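Local coordinates for protein FACT-Spt16 (Cicer arietinum, PDB 5CE6) that probably binds histones H3-H4 as the N-terminal domain of the Spt16 subunit of FACT, a histone chaperone complex involved in transcription, at residues 228-234 with 289-293; 235-241 with 285-290; 294-300 with 314-320. All blocks are in the same frame, centred on the assembly; numbering follows the deposited sequence.

Interaction 1 (228-234 with 289-293); sequences VIDEEKK and ALYYD. With NA (sodium ion), chain E.
The phenol of Tyr292 reaches into the turn that ends helix 200-230 and gives its hydroxyl proton to a backbone carbonyl there. Tyr292 OH lies 2.7 Å from Lys233 O, which sits at the ring edge in the ring plane, while the hydroxyl stands above the carbonyl plane, 38° out of it. Water 1 lies between Lys233 O and Leu290 O and may bridge them. The ring carbon CG of Tyr292 lies between the backbone N and carbonyl carbon (chi1 46°), bringing one ring face onto the helix. There Ile229 CG1 makes a CH-pi contact, 4.1 Å from the ring centroid, the two side chains sliding past each other in opposite directions. The turn is a Schellman motif: Glu232 takes positive phi, and Lys233 N bonds back to Val228 O at 2.9 Å. A tyrosine suits this place because its ring packs on the apolar side of the helix while its hydroxyl reaches a carbonyl just past the helix end. The Val228 side chain crosses that of Tyr292 at about a right angle, its CG1 4.0 Å from Tyr292 CE2. Nearer solvent, the extended Lys234 chain lays its methylenes along the small Ala289, with CE 3.8 Å from Ala289 CB.

Interaction 2 (235-241 with 285-290); sequences ILHSTLM and SNDEAL. With NA (sodium ion), chain E.
The start of helix 237-249 docks on an Asx turn in the loop 285-290. Leu236, in the N-cap position, has no polar side chain for the first helical N-H groups; loop carbonyls serve instead: His237 N bonds to Glu288 O at 2.9 Å, and Ser238 N makes a weak bond to Asn286 O. His237 ND1 donates almost straight (172°) to Asn286 OD1 at 2.7 Å, an acceptor lying in the imidazole plane. Glu288 N grips that oxygen from the opposite face of the amide. Backbone atoms of Ala289 and Leu290 cover one face of the imidazole, and NE2 pairs with Ser273 OG. With an alanine here, Asn286 OD1 and Ser273 OG would probably each lose a partner, and a gap would open beside Leu290. Ser238 OG, set between the backbone N and the carbonyl carbon (chi1 50°), is turned to Asp287 OD1 and donates to it at 2.7 Å, on the anti side of a carboxylate the helix start would probably keep anionic. Leu290 N bonds to Ile235 O at 2.8 Å. A side-chain oxygen accepting from the backbone N two residues on marks Asn286 as an Asx turn, while the single Leu236-Ala289 beta bridge seats the helix start.

Interaction 3 (294-300 with 314-320); sequences SASVIIC and ARTFLID. With K (potassium ion), chain D.
The Phe317 ring meets the opposite strand obliquely, its CD2 4.0 Å from Ile298 O, while Val222 and Leu225 of helix 200-230 also touch it. The other large flat group, the Arg315 guanidinium, turns from the partner strand: NH1 donates to Ala314 O, which lies 16° out of the guanidinium plane, and NH2 forms a salt bridge with Asp431, giving the buried charge its mate. Both belong to a beta hairpin of strands 296-306 and 309-319, antiparallel at 162°. Its hydrogen-bonded pairs include Ile298 with Phe317, where Phe317 N reaches Ile298 O at 2.8 Å in the carbonyl plane, and Cys300 with Arg315. Three of the four residues in the non-hydrogen-bonded pairs, Val297, Ile299 and Thr316, are beta-branched, which suits the extended chain. Val297 CG1 lies beside Leu318 CG at 4.1 Å; Thr316 OG1, anti to the carbonyl carbon (chi1 -61°), comes beside Ile299 CG1 at 3.8 Å and is bonded to Leu428 O. At the open end Ala295 and Ser296 both face Ile319 in a G1 beta bulge. Ala295 takes a positive phi, more often found in glycine, and its N bonds to Asp320 O at 3.0 Å. Ala295 O binds the potassium ion at 2.9 Å, a site that Ser420 and Asn422 share. Within the M24 peptidase-like fold, Cys300, Phe317 and Ile319 pack on helix 200-230, whereas Val297 and Thr316 face strand 424-435.

Interaction 3 is buried, a hairpin held by backbone pairing that is regular up to a bulge; interactions 1 and 2 are partly buried and fasten the loop leading into that hairpin to two successive helices. Interaction 1 takes the end of helix 200-230 and interaction 2 the start of helix 237-249, so polar groups at helix ends matter more there than in the sheet. They share Ala289 and Leu290, water 1 and the sodium ion bound by Ala289 O. Leu290 ties both to interaction 3 through its CD1 on Ile298 CG2, and Ile229 of interaction 1 packs on Ile319. The potassium ion lies at the bulged end of the hairpin, apart from the sodium.

Interaction 1 (228-234 with 289-293)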
loop_
_atom_site.group_PDB
_atom_site.type_symbol
_atom_site.label_atom_id
_atom_site.label_comp_id
_atom_site.label_asym_id
_atom_site.label_seq_id
_atom_site.Cartn_x
_atom_site.Cartn_y
_atom_site.Cartn_z
ATOM N N VAL A 228 -14.761 13.027 -23.382
ATOM C CA VAL A 228 -13.794 14.102 -23.608
ATOM C C VAL A 228 -13.155 14.021 -24.997
ATOM O O VAL A 228 -13.035 15.027 -25.696
ATOM C CB VAL A 228 -12.698 14.112 -22.512
ATOM C CG1 VAL A 228 -11.466 14.893 -22.975
ATOM C CG2 VAL A 228 -13.249 14.698 -21.217
ATOM N N ILE A 229 -12.753 12.821 -25.395
ATOM C CA ILE A 229 -12.146 12.623 -26.706
ATOM C C ILE A 229 -13.182 12.835 -27.815
ATOM O O ILE A 229 -12.895 13.465 -28.839
ATOM C CB ILE A 229 -11.481 11.237 -26.807
ATOM C CG1 ILE A 229 -10.337 11.131 -25.797
ATOM C CG2 ILE A 229 -10.973 10.976 -28.227
ATOM C CD1 ILE A 229 -9.921 9.706 -25.477
ATOM N N ASP A 230 -14.393 12.330 -27.593
ATOM C CA ASP A 230 -15.500 12.497 -28.536
ATOM C C ASP A 230 -15.821 13.962 -28.811
ATOM O O ASP A 230 -15.850 14.400 -29.966
ATOM C CB ASP A 230 -16.760 11.818 -27.995
ATOM C CG ASP A 230 -17.074 10.514 -28.700
ATOM O OD1 ASP A 230 -16.855 10.429 -29.930
ATOM O OD2 ASP A 230 -17.548 9.577 -28.021
ATOM N N GLU A 231 -16.078 14.713 -27.745
ATOM C CA GLU A 231 -16.486 16.110 -27.866
ATOM C C GLU A 231 -15.300 17.052 -28.045
ATOM O O GLU A 231 -15.473 18.273 -28.071
ATOM C CB GLU A 231 -17.303 16.541 -26.646
ATOM C CG GLU A 231 -18.709 15.963 -26.581
ATOM C CD GLU A 231 -19.575 16.660 -25.542
ATOM O OE1 GLU A 231 -20.228 17.669 -25.887
ATOM O OE2 GLU A 231 -19.598 16.202 -24.380
ATOM N N GLU A 232 -14.106 16.473 -28.168
ATOM C CA GLU A 232 -12.867 17.237 -28.297
ATOM C C GLU A 232 -12.773 18.306 -27.219
ATOM O O GLU A 232 -12.489 19.471 -27.502
ATOM C CB GLU A 232 -12.747 17.863 -29.690
ATOM C CG GLU A 232 -12.752 16.840 -30.813
ATOM C CD GLU A 232 -12.187 17.392 -32.107
ATOM O OE1 GLU A 232 -11.082 17.973 -32.072
ATOM O OE2 GLU A 232 -12.849 17.242 -33.153
ATOM N N LYS A 233 -13.028 17.898 -25.980
ATOM C CA LYS A 233 -12.988 18.811 -24.851
ATOM C C LYS A 233 -11.558 19.030 -24.387
ATOM O O LYS A 233 -10.699 18.168 -24.579
ATOM C CB LYS A 233 -13.809 18.250 -23.688
ATOM C CG LYS A 233 -15.315 18.300 -23.888
ATOM C CD LYS A 233 -16.043 18.036 -22.577
ATOM C CE LYS A 233 -17.447 18.625 -22.594
ATOM N NZ LYS A 233 -18.501 17.574 -22.622
ATOM N N LYS A 234 -11.300 20.180 -23.774
ATOM C CA LYS A 234 -10.041 20.369 -23.072
ATOM C C LYS A 234 -10.252 20.133 -21.581
ATOM O O LYS A 234 -11.089 20.782 -20.952
ATOM C CB LYS A 234 -9.465 21.765 -23.304
ATOM C CG LYS A 234 -8.115 21.970 -22.624
ATOM C CD LYS A 234 -7.646 23.418 -22.685
ATOM C CE LYS A 234 -6.287 23.549 -22.003
ATOM N NZ LYS A 234 -5.823 24.958 -21.910
ATOM N N ALA A 289 -3.181 19.739 -20.337
ATOM C CA ALA A 289 -4.403 19.213 -20.929
ATOM C C ALA A 289 -4.206 17.763 -21.352
ATOM O O ALA A 289 -3.119 17.382 -21.783
ATOM C CB ALA A 289 -4.811 20.054 -22.116
ATOM N N LEU A 290 -5.255 16.960 -21.214
ATOM C CA LEU A 290 -5.245 15.594 -21.723
ATOM C C LEU A 290 -4.959 15.627 -23.220
ATOM O O LEU A 290 -5.526 16.442 -23.947
ATOM C CB LEU A 290 -6.600 14.929 -21.471
ATOM C CG LEU A 290 -6.716 13.460 -21.858
ATOM C CD1 LEU A 290 -5.993 12.612 -20.825
ATOM C CD2 LEU A 290 -8.169 13.028 -21.993
ATOM N N TYR A 291 -4.063 14.756 -23.675
ATOM C CA TYR A 291 -3.653 14.752 -25.080
ATOM C C TYR A 291 -4.124 13.471 -25.736
ATOM O O TYR A 291 -3.872 12.375 -25.228
ATOM C CB TYR A 291 -2.133 14.868 -25.205
ATOM C CG TYR A 291 -1.661 15.070 -26.630
ATOM C CD1 TYR A 291 -1.600 16.341 -27.181
ATOM C CD2 TYR A 291 -1.276 13.990 -27.414
ATOM C CE1 TYR A 291 -1.173 16.535 -28.474
ATOM C CE2 TYR A 291 -0.852 14.171 -28.711
ATOM C CZ TYR A 291 -0.796 15.451 -29.235
ATOM O OH TYR A 291 -0.366 15.646 -30.533
ATOM N N TYR A 292 -4.803 13.603 -26.872
ATOM C CA TYR A 292 -5.403 12.437 -27.498
ATOM C C TYR A 292 -5.400 12.483 -29.015
ATOM O O TYR A 292 -6.252 11.872 -29.653
ATOM C CB TYR A 292 -6.832 12.208 -26.982
ATOM C CG TYR A 292 -7.668 13.460 -26.935
ATOM C CD1 TYR A 292 -8.244 13.974 -28.091
ATOM C CD2 TYR A 292 -7.866 14.142 -25.737
ATOM C CE1 TYR A 292 -8.994 15.124 -28.059
ATOM C CE2 TYR A 292 -8.614 15.295 -25.696
ATOM C CZ TYR A 292 -9.178 15.780 -26.858
ATOM O OH TYR A 292 -9.929 16.933 -26.820
ATOM N N ASP A 293 -4.441 13.191 -29.601
ATOM C CA ASP A 293 -4.302 13.140 -31.053
ATOM C C ASP A 293 -3.724 11.785 -31.473
ATOM O O ASP A 293 -3.569 10.892 -30.645
ATOM C CB ASP A 293 -3.448 14.298 -31.562
ATOM C CG ASP A 293 -3.869 14.765 -32.945
ATOM O OD1 ASP A 293 -3.928 13.927 -33.871
ATOM O OD2 ASP A 293 -4.161 15.969 -33.095
HETATM NA NA NA E . -0.791 16.060 -22.222
HETATM O O HOH W 1 -7.844 17.890 -23.129
HETATM O O HOH W 2 1.806 16.977 -22.110
HETATM O O HOH W 3 -1.155 18.494 -23.598
#

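Interaction 2 (235-241 with 285-290)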
loop_
_atom_site.group_PDB
_atom_site.type_symbol
_atom_site.label_atom_id
_atom_site.label_comp_id
_atom_site.label_asym_id
_atom_site.label_seq_id
_atom_site.Cartn_x
_atom_site.Cartn_y
_atom_site.Cartn_z
ATOM N N ILE A 235 -9.493 19.200 -21.022
ATOM C CA ILE A 235 -9.557 18.933 -19.590
ATOM C C ILE A 235 -8.139 18.744 -19.045
ATOM O O ILE A 235 -7.309 18.083 -19.677
ATOM C CB ILE A 235 -10.460 17.702 -19.296
ATOM C CG1 ILE A 235 -10.777 17.597 -17.802
ATOM C CG2 ILE A 235 -9.840 16.402 -19.821
ATOM C CD1 ILE A 235 -11.847 16.575 -17.487
ATOM N N LEU A 236 -7.842 19.363 -17.903
ATOM C CA LEU A 236 -6.524 19.198 -17.283
ATOM C C LEU A 236 -6.412 17.856 -16.573
ATOM O O LEU A 236 -7.409 17.332 -16.068
ATOM C CB LEU A 236 -6.270 20.305 -16.267
ATOM C CG LEU A 236 -6.377 21.729 -16.807
ATOM C CD1 LEU A 236 -5.874 22.712 -15.755
ATOM C CD2 LEU A 236 -5.601 21.879 -18.103
ATOM N N HIS A 237 -5.204 17.303 -16.503
ATOM C CA HIS A 237 -5.036 16.026 -15.809
ATOM C C HIS A 237 -5.459 16.158 -14.355
ATOM O O HIS A 237 -6.045 15.244 -13.791
ATOM C CB HIS A 237 -3.597 15.511 -15.890
ATOM C CG HIS A 237 -3.150 15.180 -17.282
ATOM N ND1 HIS A 237 -2.024 15.738 -17.848
ATOM C CD2 HIS A 237 -3.676 14.353 -18.216
ATOM C CE1 HIS A 237 -1.876 15.267 -19.078
ATOM N NE2 HIS A 237 -2.868 14.431 -19.327
ATOM N N SER A 238 -5.182 17.313 -13.755
ATOM C CA SER A 238 -5.559 17.555 -12.364
ATOM C C SER A 238 -7.075 17.668 -12.145
ATOM O O SER A 238 -7.566 17.458 -11.032
ATOM C CB SER A 238 -4.870 18.818 -11.843
ATOM O OG SER A 238 -5.048 19.896 -12.743
ATOM N N THR A 239 -7.811 18.019 -13.193
ATOM C CA THR A 239 -9.269 18.066 -13.113
ATOM C C THR A 239 -9.816 16.648 -13.157
ATOM O O THR A 239 -10.706 16.290 -12.383
ATOM C CB THR A 239 -9.863 18.883 -14.263
ATOM O OG1 THR A 239 -9.479 20.259 -14.118
ATOM C CG2 THR A 239 -11.380 18.787 -14.256
ATOM N N LEU A 240 -9.282 15.836 -14.063
ATOM C CA LEU A 240 -9.620 14.414 -14.060
ATOM C C LEU A 240 -9.340 13.805 -12.692
ATOM O O LEU A 240 -10.118 12.988 -12.190
ATOM C CB LEU A 240 -8.850 13.656 -15.148
ATOM C CG LEU A 240 -9.354 13.981 -16.550
ATOM C CD1 LEU A 240 -8.354 13.556 -17.614
ATOM C CD2 LEU A 240 -10.700 13.307 -16.783
ATOM N N MET A 241 -8.226 14.204 -12.087
ATOM C CA MET A 241 -7.856 13.702 -10.774
ATOM C C MET A 241 -8.904 14.093 -9.731
ATOM O O MET A 241 -9.373 13.251 -8.954
ATOM C CB MET A 241 -6.475 14.248 -10.387
ATOM C CG MET A 241 -5.999 13.865 -8.996
ATOM S SD MET A 241 -4.560 14.846 -8.519
ATOM C CE MET A 241 -5.363 16.378 -8.076
ATOM N N SER A 285 -0.716 14.005 -10.887
ATOM C CA SER A 285 -1.384 14.500 -12.086
ATOM C C SER A 285 -1.075 15.979 -12.255
ATOM O O SER A 285 -1.283 16.776 -11.336
ATOM C CB SER A 285 -2.893 14.301 -11.980
ATOM O OG SER A 285 -3.233 12.923 -11.927
ATOM N N ASN A 286 -0.569 16.349 -13.422
ATOM C CA ASN A 286 -0.178 17.743 -13.646
ATOM C C ASN A 286 -1.330 18.622 -14.143
ATOM O O ASN A 286 -2.474 18.158 -14.203
ATOM C CB ASN A 286 1.053 17.827 -14.554
ATOM C CG ASN A 286 0.784 17.350 -15.973
ATOM O OD1 ASN A 286 -0.353 17.366 -16.451
ATOM N ND2 ASN A 286 1.841 16.917 -16.657
ATOM N N ASP A 287 -1.028 19.880 -14.479
ATOM C CA ASP A 287 -2.036 20.831 -14.960
ATOM C C ASP A 287 -2.048 20.968 -16.478
ATOM O O ASP A 287 -2.580 21.941 -17.014
ATOM C CB ASP A 287 -1.817 22.226 -14.361
ATOM C CG ASP A 287 -2.132 22.304 -12.891
ATOM O OD1 ASP A 287 -2.810 21.414 -12.341
ATOM O OD2 ASP A 287 -1.706 23.305 -12.278
ATOM N N GLU A 288 -1.447 20.009 -17.175
ATOM C CA GLU A 288 -1.478 20.004 -18.630
ATOM C C GLU A 288 -2.778 19.376 -19.124
ATOM O O GLU A 288 -3.404 18.590 -18.415
ATOM C CB GLU A 288 -0.274 19.237 -19.192
ATOM C CG GLU A 288 1.049 19.913 -18.910
ATOM C CD GLU A 288 1.150 21.260 -19.589
ATOM O OE1 GLU A 288 0.819 21.350 -20.794
ATOM O OE2 GLU A 288 1.554 22.233 -18.920
ATOM N N ALA A 289 -3.181 19.739 -20.337
ATOM C CA ALA A 289 -4.403 19.213 -20.929
ATOM C C ALA A 289 -4.206 17.763 -21.352
ATOM O O ALA A 289 -3.119 17.382 -21.783
ATOM C CB ALA A 289 -4.811 20.054 -22.116
ATOM N N LEU A 290 -5.255 16.960 -21.214
ATOM C CA LEU A 290 -5.245 15.594 -21.723
ATOM C C LEU A 290 -4.959 15.627 -23.220
ATOM O O LEU A 290 -5.526 16.442 -23.947
ATOM C CB LEU A 290 -6.600 14.929 -21.471
ATOM C CG LEU A 290 -6.716 13.460 -21.858
ATOM C CD1 LEU A 290 -5.993 12.612 -20.825
ATOM C CD2 LEU A 290 -8.169 13.028 -21.993
HETATM NA NA NA E . -0.791 16.060 -22.222
HETATM O O HOH W 1 -7.844 17.890 -23.129
HETATM O O HOH W 2 1.806 16.977 -22.110
HETATM O O HOH W 3 -1.155 18.494 -23.598
#

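Interaction 3 (294-300 with 314-320)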
loop_
_atom_site.group_PDB
_atom_site.type_symbol
_atom_site.label_atom_id
_atom_site.label_comp_id
_atom_site.label_asym_id
_atom_site.label_seq_id
_atom_site.Cartn_x
_atom_site.Cartn_y
_atom_site.Cartn_z
ATOM N N SER A 294 -3.415 11.623 -32.755
ATOM C CA SER A 294 -2.946 10.330 -33.257
ATOM C C SER A 294 -1.698 9.822 -32.542
ATOM O O SER A 294 -0.870 10.611 -32.098
ATOM C CB SER A 294 -2.697 10.395 -34.767
ATOM O OG SER A 294 -3.926 10.435 -35.465
ATOM N N ALA A 295 -1.588 8.501 -32.429
ATOM C CA ALA A 295 -0.446 7.846 -31.786
ATOM C C ALA A 295 -0.253 8.316 -30.351
ATOM O O ALA A 295 0.853 8.668 -29.938
ATOM C CB ALA A 295 0.824 8.057 -32.595
ATOM N N SER A 296 -1.336 8.294 -29.588
ATOM C CA SER A 296 -1.301 8.783 -28.212
ATOM C C SER A 296 -1.602 7.691 -27.214
ATOM O O SER A 296 -2.288 6.714 -27.525
ATOM C CB SER A 296 -2.309 9.909 -28.023
ATOM O OG SER A 296 -1.847 11.092 -28.624
ATOM N N VAL A 297 -1.089 7.853 -25.997
ATOM C CA VAL A 297 -1.476 6.944 -24.922
ATOM C C VAL A 297 -1.843 7.758 -23.692
ATOM O O VAL A 297 -1.351 8.870 -23.501
ATOM C CB VAL A 297 -0.389 5.897 -24.576
ATOM C CG1 VAL A 297 -0.004 5.077 -25.803
ATOM C CG2 VAL A 297 0.825 6.558 -24.009
ATOM N N ILE A 298 -2.729 7.196 -22.883
ATOM C CA ILE A 298 -3.209 7.845 -21.666
ATOM C C ILE A 298 -3.100 6.834 -20.543
ATOM O O ILE A 298 -3.606 5.715 -20.664
ATOM C CB ILE A 298 -4.686 8.289 -21.820
ATOM C CG1 ILE A 298 -4.808 9.333 -22.935
ATOM C CG2 ILE A 298 -5.247 8.844 -20.495
ATOM C CD1 ILE A 298 -6.248 9.606 -23.393
ATOM N N ILE A 299 -2.443 7.213 -19.446
ATOM C CA ILE A 299 -2.335 6.316 -18.296
ATOM C C ILE A 299 -3.213 6.822 -17.157
ATOM O O ILE A 299 -3.200 8.011 -16.842
ATOM C CB ILE A 299 -0.879 6.196 -17.801
ATOM C CG1 ILE A 299 0.007 5.552 -18.879
ATOM C CG2 ILE A 299 -0.802 5.360 -16.514
ATOM C CD1 ILE A 299 1.455 5.401 -18.446
ATOM N N CYS A 300 -4.002 5.923 -16.574
ATOM C CA CYS A 300 -4.788 6.247 -15.384
ATOM C C CYS A 300 -4.581 5.204 -14.303
ATOM O O CYS A 300 -4.759 4.009 -14.533
ATOM C CB CYS A 300 -6.289 6.347 -15.680
ATOM S SG CYS A 300 -7.292 6.579 -14.161
ATOM N N ALA A 314 -4.761 0.133 -12.560
ATOM C CA ALA A 314 -4.183 1.073 -13.508
ATOM C C ALA A 314 -4.454 0.525 -14.889
ATOM O O ALA A 314 -4.343 -0.684 -15.111
ATOM C CB ALA A 314 -2.679 1.246 -13.291
ATOM N N ARG A 315 -4.829 1.419 -15.802
ATOM C CA ARG A 315 -5.097 1.040 -17.193
ATOM C C ARG A 315 -4.451 2.043 -18.113
ATOM O O ARG A 315 -4.259 3.196 -17.747
ATOM C CB ARG A 315 -6.605 1.007 -17.452
ATOM C CG ARG A 315 -7.361 -0.091 -16.693
ATOM C CD ARG A 315 -7.028 -1.476 -17.253
ATOM N NE ARG A 315 -7.771 -2.542 -16.561
ATOM C CZ ARG A 315 -7.298 -3.238 -15.529
ATOM N NH1 ARG A 315 -6.085 -2.989 -15.046
ATOM N NH2 ARG A 315 -8.038 -4.199 -14.984
ATOM N N THR A 316 -4.104 1.594 -19.313
ATOM C CA THR A 316 -3.589 2.480 -20.342
ATOM C C THR A 316 -4.543 2.431 -21.530
ATOM O O THR A 316 -4.995 1.354 -21.934
ATOM C CB THR A 316 -2.208 2.035 -20.790
ATOM O OG1 THR A 316 -1.330 2.075 -19.665
ATOM C CG2 THR A 316 -1.665 2.963 -21.868
ATOM N N PHE A 317 -4.873 3.599 -22.063
ATOM C CA PHE A 317 -5.758 3.686 -23.216
ATOM C C PHE A 317 -4.975 4.242 -24.391
ATOM O O PHE A 317 -4.115 5.100 -24.237
ATOM C CB PHE A 317 -6.979 4.547 -22.883
ATOM C CG PHE A 317 -7.709 4.081 -21.662
ATOM C CD1 PHE A 317 -8.616 3.031 -21.735
ATOM C CD2 PHE A 317 -7.461 4.665 -20.432
ATOM C CE1 PHE A 317 -9.275 2.586 -20.605
ATOM C CE2 PHE A 317 -8.119 4.221 -19.295
ATOM C CZ PHE A 317 -9.023 3.184 -19.380
ATOM N N LEU A 318 -5.258 3.718 -25.574
ATOM C CA LEU A 318 -4.455 4.021 -26.737
ATOM C C LEU A 318 -5.363 4.673 -27.765
ATOM O O LEU A 318 -6.441 4.159 -28.058
ATOM C CB LEU A 318 -3.830 2.734 -27.304
ATOM C CG LEU A 318 -2.681 2.053 -26.540
ATOM C CD1 LEU A 318 -3.131 1.463 -25.213
ATOM C CD2 LEU A 318 -2.031 0.959 -27.382
ATOM N N ILE A 319 -4.928 5.809 -28.299
ATOM C CA ILE A 319 -5.713 6.555 -29.268
ATOM C C ILE A 319 -4.989 6.526 -30.607
ATOM O O ILE A 319 -3.946 7.168 -30.748
ATOM C CB ILE A 319 -5.859 8.032 -28.853
ATOM C CG1 ILE A 319 -6.096 8.165 -27.344
ATOM C CG2 ILE A 319 -6.952 8.715 -29.675
ATOM C CD1 ILE A 319 -7.376 7.519 -26.860
ATOM N N ASP A 320 -5.541 5.797 -31.575
ATOM C CA ASP A 320 -4.913 5.648 -32.890
ATOM C C ASP A 320 -3.450 5.230 -32.729
ATOM O O ASP A 320 -2.542 5.837 -33.308
ATOM C CB ASP A 320 -5.015 6.956 -33.679
ATOM C CG ASP A 320 -6.452 7.359 -33.966
ATOM O OD1 ASP A 320 -7.177 6.568 -34.598
ATOM O OD2 ASP A 320 -6.855 8.465 -33.552
HETATM K K K D . 1.607 11.469 -29.883
HETATM O O HOH W 4 1.406 13.918 -31.489
#